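Local structure of endo-beta-1,2-glucanase (Talaromyces funiculosus, 6IMV) at residues G61-V73 / V493-N505. The protein hydrolyses beta-1,2-glucans at internal linkages, as an endo-acting fungal glycoside hydrolase of a family first defined with this enzyme. Residues are numbered along the deposited sequence; the frame is centred on the assembly and turned at random.
Sequences GTNIDWVTGEGTV and VPDTGLVDFTTCN
Phe501 and Thr503, in the C-terminal tail, grip the loop of the beta-hairpin formed by strands 57-64 and 71-78, about 24 Å from the centre of the chain (centre to centre). The carbonyls of Val67 and Thr68 are both taken up by N-H and hydroxyl donors of the tail. Val67 O takes the backbone N-H of Thr502 (N to O 3.0 Å) in its carbonyl plane, and a water lies between Val67 O and Asp500 O, within bonding distance of both. Thr68 O accepts the hydroxyl of Thr503 at 2.6 Å (OG1 to O), nearly in line with the C=O, plus a weak bond from Thr503 N. Threonine suits this place because chi1 of 58° sets OG1 between its own N and carbonyl carbon, where hydroxyl and amide converge on one oxygen, while CG2 lies against Glu70. On the hairpin side, Asp65 OD2 holds Val67 N in an Asx turn and also accepts Thr68 N, the latter through its anti lone pair; Thr68 OG1 accepts Glu70 N in an ST turn.

The ring of Phe501 lies against the loop, with Val67 O and Trp66 O at its edge, Trp66 O 3.2 Å from CE1. Gly69 CA sits over one ring face in a CH-pi contact, 3.6 Å from the centroid; a CB at Gly69 would clash with CG of Phe501, and the positive phi also suits glycine. Ile64 CD1 meets the far rim at CE2 (3.6 Å), and Thr417 and Asn412 also touch the ring. Replacing Phe501 by an alanine removes the whole ring, which would probably open a gap between Gly69 CA and Ile64 CD1 and take away the CH-pi contact.

Lys409 NZ hydrogen-bonds to both Trp66 O and Val499 O, and Asp500 forms a salt bridge with Arg16. Just beyond, the disulfide of Cys504 with Cys15 ties the tail to the N-terminal region. A second water donates to Gly69 O and, at 2.8 Å, to Thr503 OG1, which thus accepts from the water while giving its own proton to Thr68 O.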
loop_
_atom_site.group_PDB
_atom_site.type_symbol
_atom_site.label_atom_id
_atom_site.label_comp_id
_atom_site.label_asym_id
_atom_site.label_seq_id
_atom_site.Cartn_x
_atom_site.Cartn_y
_atom_site.Cartn_z
ATOM N N GLY A 61 10.498 1.723 8.102
ATOM C CA GLY A 61 9.954 1.598 9.443
ATOM C C GLY A 61 11.063 1.457 10.470
ATOM O O GLY A 61 12.163 1.956 10.274
ATOM N N THR A 62 10.777 0.756 11.564
ATOM C CA THR A 62 11.758 0.572 12.625
ATOM C C THR A 62 11.460 -0.704 13.412
ATOM O O THR A 62 10.302 -1.102 13.600
ATOM C CB THR A 62 11.800 1.780 13.575
ATOM O OG1 THR A 62 12.814 1.535 14.551
ATOM C CG2 THR A 62 10.498 2.016 14.297
ATOM N N ASN A 63 12.537 -1.326 13.896
ATOM C CA ASN A 63 12.458 -2.379 14.889
ATOM C C ASN A 63 12.036 -1.756 16.221
ATOM O O ASN A 63 12.312 -0.583 16.484
ATOM C CB ASN A 63 13.796 -3.092 15.055
ATOM C CG ASN A 63 14.250 -3.778 13.791
ATOM O OD1 ASN A 63 13.860 -4.914 13.537
ATOM N ND2 ASN A 63 15.066 -3.092 13.006
ATOM N N ILE A 64 11.365 -2.559 17.046
ATOM C CA ILE A 64 11.061 -2.188 18.414
ATOM C C ILE A 64 11.605 -3.293 19.321
ATOM O O ILE A 64 11.704 -4.463 18.908
ATOM C CB ILE A 64 9.550 -1.927 18.614
ATOM C CG1 ILE A 64 8.691 -3.164 18.322
ATOM C CG2 ILE A 64 9.118 -0.744 17.772
ATOM C CD1 ILE A 64 7.192 -2.921 18.423
ATOM N N ASP A 65 11.975 -2.906 20.544
ATOM C CA ASP A 65 12.636 -3.802 21.481
ATOM C C ASP A 65 11.692 -4.957 21.843
ATOM O O ASP A 65 10.512 -4.763 22.146
ATOM C CB ASP A 65 13.108 -3.040 22.718
ATOM C CG ASP A 65 13.868 -3.910 23.702
ATOM O OD1 ASP A 65 15.070 -4.076 23.502
ATOM O OD2 ASP A 65 13.228 -4.444 24.636
ATOM N N TRP A 66 12.245 -6.169 21.827
ATOM C CA TRP A 66 11.515 -7.385 22.096
ATOM C C TRP A 66 10.706 -7.290 23.397
ATOM O O TRP A 66 9.566 -7.735 23.442
ATOM C CB TRP A 66 12.463 -8.586 22.134
ATOM C CG TRP A 66 11.719 -9.857 22.382
ATOM C CD1 TRP A 66 11.635 -10.563 23.552
ATOM C CD2 TRP A 66 10.870 -10.535 21.443
ATOM N NE1 TRP A 66 10.829 -11.660 23.385
ATOM C CE2 TRP A 66 10.346 -11.665 22.101
ATOM C CE3 TRP A 66 10.523 -10.302 20.108
ATOM C CZ2 TRP A 66 9.498 -12.565 21.463
ATOM C CZ3 TRP A 66 9.679 -11.189 19.482
ATOM C CH2 TRP A 66 9.172 -12.301 20.153
ATOM N N VAL A 67 11.310 -6.724 24.446
ATOM C CA VAL A 67 10.702 -6.654 25.766
ATOM C C VAL A 67 9.890 -5.361 25.915
ATOM O O VAL A 67 8.744 -5.414 26.349
ATOM C CB VAL A 67 11.753 -6.798 26.883
ATOM C CG1 VAL A 67 11.154 -6.537 28.266
ATOM C CG2 VAL A 67 12.439 -8.158 26.827
ATOM N N THR A 68 10.483 -4.205 25.595
ATOM C CA THR A 68 9.858 -2.920 25.946
ATOM C C THR A 68 8.832 -2.475 24.899
ATOM O O THR A 68 7.930 -1.728 25.235
ATOM C CB THR A 68 10.888 -1.805 26.150
ATOM O OG1 THR A 68 11.408 -1.441 24.873
ATOM C CG2 THR A 68 11.995 -2.201 27.103
ATOM N N GLY A 69 9.023 -2.880 23.636
ATOM C CA GLY A 69 8.191 -2.408 22.522
ATOM C C GLY A 69 8.482 -0.963 22.131
ATOM O O GLY A 69 7.667 -0.330 21.451
ATOM N N GLU A 70 9.652 -0.444 22.530
ATOM C CA GLU A 70 10.095 0.915 22.175
ATOM C C GLU A 70 10.969 0.858 20.919
ATOM O O GLU A 70 11.694 -0.118 20.705
ATOM C CB GLU A 70 10.872 1.549 23.333
ATOM C CG GLU A 70 9.969 2.011 24.459
ATOM C CD GLU A 70 10.647 2.284 25.790
ATOM O OE1 GLU A 70 11.527 1.502 26.204
ATOM O OE2 GLU A 70 10.270 3.266 26.420
ATOM N N GLY A 71 10.907 1.924 20.110
ATOM C CA GLY A 71 11.767 2.075 18.945
ATOM C C GLY A 71 13.227 1.855 19.304
ATOM O O GLY A 71 13.707 2.394 20.286
ATOM N N THR A 72 13.921 1.038 18.509
ATOM C CA THR A 72 15.344 0.743 18.709
ATOM C C THR A 72 16.140 1.132 17.456
ATOM O O THR A 72 16.863 2.099 17.467
ATOM C CB THR A 72 15.578 -0.734 19.070
ATOM O OG1 THR A 72 14.889 -1.553 18.133
ATOM C CG2 THR A 72 15.109 -1.087 20.465
ATOM N N VAL A 73 15.978 0.335 16.397
ATOM C CA VAL A 73 16.802 0.318 15.188
ATOM C C VAL A 73 15.879 0.611 14.004
ATOM O O VAL A 73 15.110 -0.267 13.611
ATOM C CB VAL A 73 17.467 -1.067 14.998
ATOM C CG1 VAL A 73 18.203 -1.181 13.677
ATOM C CG2 VAL A 73 18.393 -1.432 16.140
ATOM N N VAL A 493 -5.428 -16.193 18.191
ATOM C CA VAL A 493 -4.009 -16.433 18.181
ATOM C C VAL A 493 -3.666 -17.126 19.501
ATOM O O VAL A 493 -3.926 -16.567 20.557
ATOM C CB VAL A 493 -3.200 -15.132 18.003
ATOM C CG1 VAL A 493 -1.699 -15.397 18.051
ATOM C CG2 VAL A 493 -3.570 -14.406 16.714
ATOM N N PRO A 494 -3.089 -18.350 19.496
ATOM C CA PRO A 494 -2.702 -19.010 20.745
ATOM C C PRO A 494 -1.743 -18.164 21.601
ATOM O O PRO A 494 -0.879 -17.463 21.058
ATOM C CB PRO A 494 -1.986 -20.286 20.251
ATOM C CG PRO A 494 -2.578 -20.548 18.888
ATOM C CD PRO A 494 -2.774 -19.164 18.308
ATOM N N ASP A 495 -1.924 -18.213 22.925
ATOM C CA ASP A 495 -0.957 -17.683 23.883
ATOM C C ASP A 495 -0.043 -18.828 24.327
ATOM O O ASP A 495 -0.504 -19.774 24.957
ATOM C CB ASP A 495 -1.634 -17.065 25.108
ATOM C CG ASP A 495 -0.660 -16.546 26.157
ATOM O OD1 ASP A 495 0.572 -16.555 25.900
ATOM O OD2 ASP A 495 -1.138 -16.118 27.224
ATOM N N THR A 496 1.245 -18.725 23.987
ATOM C CA THR A 496 2.214 -19.784 24.225
ATOM C C THR A 496 3.289 -19.336 25.223
ATOM O O THR A 496 4.290 -20.012 25.376
ATOM C CB THR A 496 2.879 -20.208 22.908
ATOM O OG1 THR A 496 3.639 -19.096 22.423
ATOM C CG2 THR A 496 1.874 -20.654 21.872
ATOM N N GLY A 497 3.099 -18.187 25.871
ATOM C CA GLY A 497 4.087 -17.694 26.816
ATOM C C GLY A 497 4.807 -16.425 26.368
ATOM O O GLY A 497 5.604 -15.872 27.132
ATOM N N LEU A 498 4.545 -15.943 25.148
ATOM C CA LEU A 498 5.001 -14.604 24.773
ATOM C C LEU A 498 4.365 -13.593 25.725
ATOM O O LEU A 498 3.211 -13.747 26.105
ATOM C CB LEU A 498 4.609 -14.278 23.325
ATOM C CG LEU A 498 5.299 -15.087 22.232
ATOM C CD1 LEU A 498 4.869 -14.594 20.861
ATOM C CD2 LEU A 498 6.813 -15.036 22.376
ATOM N N VAL A 499 5.106 -12.530 26.037
ATOM C CA VAL A 499 4.681 -11.500 26.983
ATOM C C VAL A 499 4.519 -10.177 26.225
ATOM O O VAL A 499 5.401 -9.789 25.468
ATOM C CB VAL A 499 5.692 -11.365 28.142
ATOM C CG1 VAL A 499 5.247 -10.318 29.161
ATOM C CG2 VAL A 499 5.956 -12.706 28.825
ATOM N N ASP A 500 3.400 -9.481 26.453
ATOM C CA ASP A 500 3.164 -8.179 25.842
ATOM C C ASP A 500 4.347 -7.253 26.152
ATOM O O ASP A 500 5.015 -7.389 27.194
ATOM C CB ASP A 500 1.855 -7.556 26.334
ATOM C CG ASP A 500 0.607 -8.077 25.645
ATOM O OD1 ASP A 500 0.731 -8.807 24.644
ATOM O OD2 ASP A 500 -0.479 -7.743 26.120
ATOM N N PHE A 501 4.583 -6.304 25.243
ATOM C CA PHE A 501 5.560 -5.243 25.452
ATOM C C PHE A 501 5.255 -4.512 26.765
ATOM O O PHE A 501 4.098 -4.269 27.085
ATOM C CB PHE A 501 5.544 -4.272 24.272
ATOM C CG PHE A 501 5.930 -4.882 22.950
ATOM C CD1 PHE A 501 7.132 -5.560 22.801
ATOM C CD2 PHE A 501 5.115 -4.731 21.838
ATOM C CE1 PHE A 501 7.498 -6.102 21.577
ATOM C CE2 PHE A 501 5.488 -5.265 20.613
ATOM C CZ PHE A 501 6.677 -5.950 20.483
ATOM N N THR A 502 6.299 -4.133 27.513
ATOM C CA THR A 502 6.108 -3.582 28.855
ATOM C C THR A 502 5.528 -2.165 28.785
ATOM O O THR A 502 4.978 -1.706 29.768
ATOM C CB THR A 502 7.392 -3.631 29.688
ATOM O OG1 THR A 502 8.416 -2.910 29.001
ATOM C CG2 THR A 502 7.845 -5.048 29.961
ATOM N N THR A 503 5.636 -1.479 27.634
ATOM C CA THR A 503 5.034 -0.138 27.464
ATOM C C THR A 503 3.597 -0.214 26.919
ATOM O O THR A 503 2.947 0.815 26.806
ATOM C CB THR A 503 5.910 0.752 26.574
ATOM O OG1 THR A 503 6.078 0.105 25.309
ATOM C CG2 THR A 503 7.255 1.033 27.212
ATOM N N CYS A 504 3.089 -1.416 26.605
ATOM C CA CYS A 504 1.759 -1.583 25.982
ATOM C C CYS A 504 1.142 -2.926 26.399
ATOM O O CYS A 504 1.233 -3.913 25.653
ATOM C CB CYS A 504 1.876 -1.514 24.459
ATOM S SG CYS A 504 0.291 -1.341 23.587
ATOM N N ASN A 505 0.497 -2.956 27.577
ATOM C CA ASN A 505 -0.034 -4.190 28.156
ATOM C C ASN A 505 -1.293 -3.909 28.996
ATOM O O ASN A 505 -1.686 -2.747 29.111
ATOM C CB ASN A 505 1.042 -4.914 28.969
ATOM C CG ASN A 505 1.556 -4.110 30.141
ATOM O OD1 ASN A 505 0.920 -3.144 30.555
ATOM N ND2 ASN A 505 2.690 -4.530 30.696
HETATM O O HOH W 1 7.744 -7.914 27.074
HETATM O O HOH W 2 5.338 -0.610 22.674
#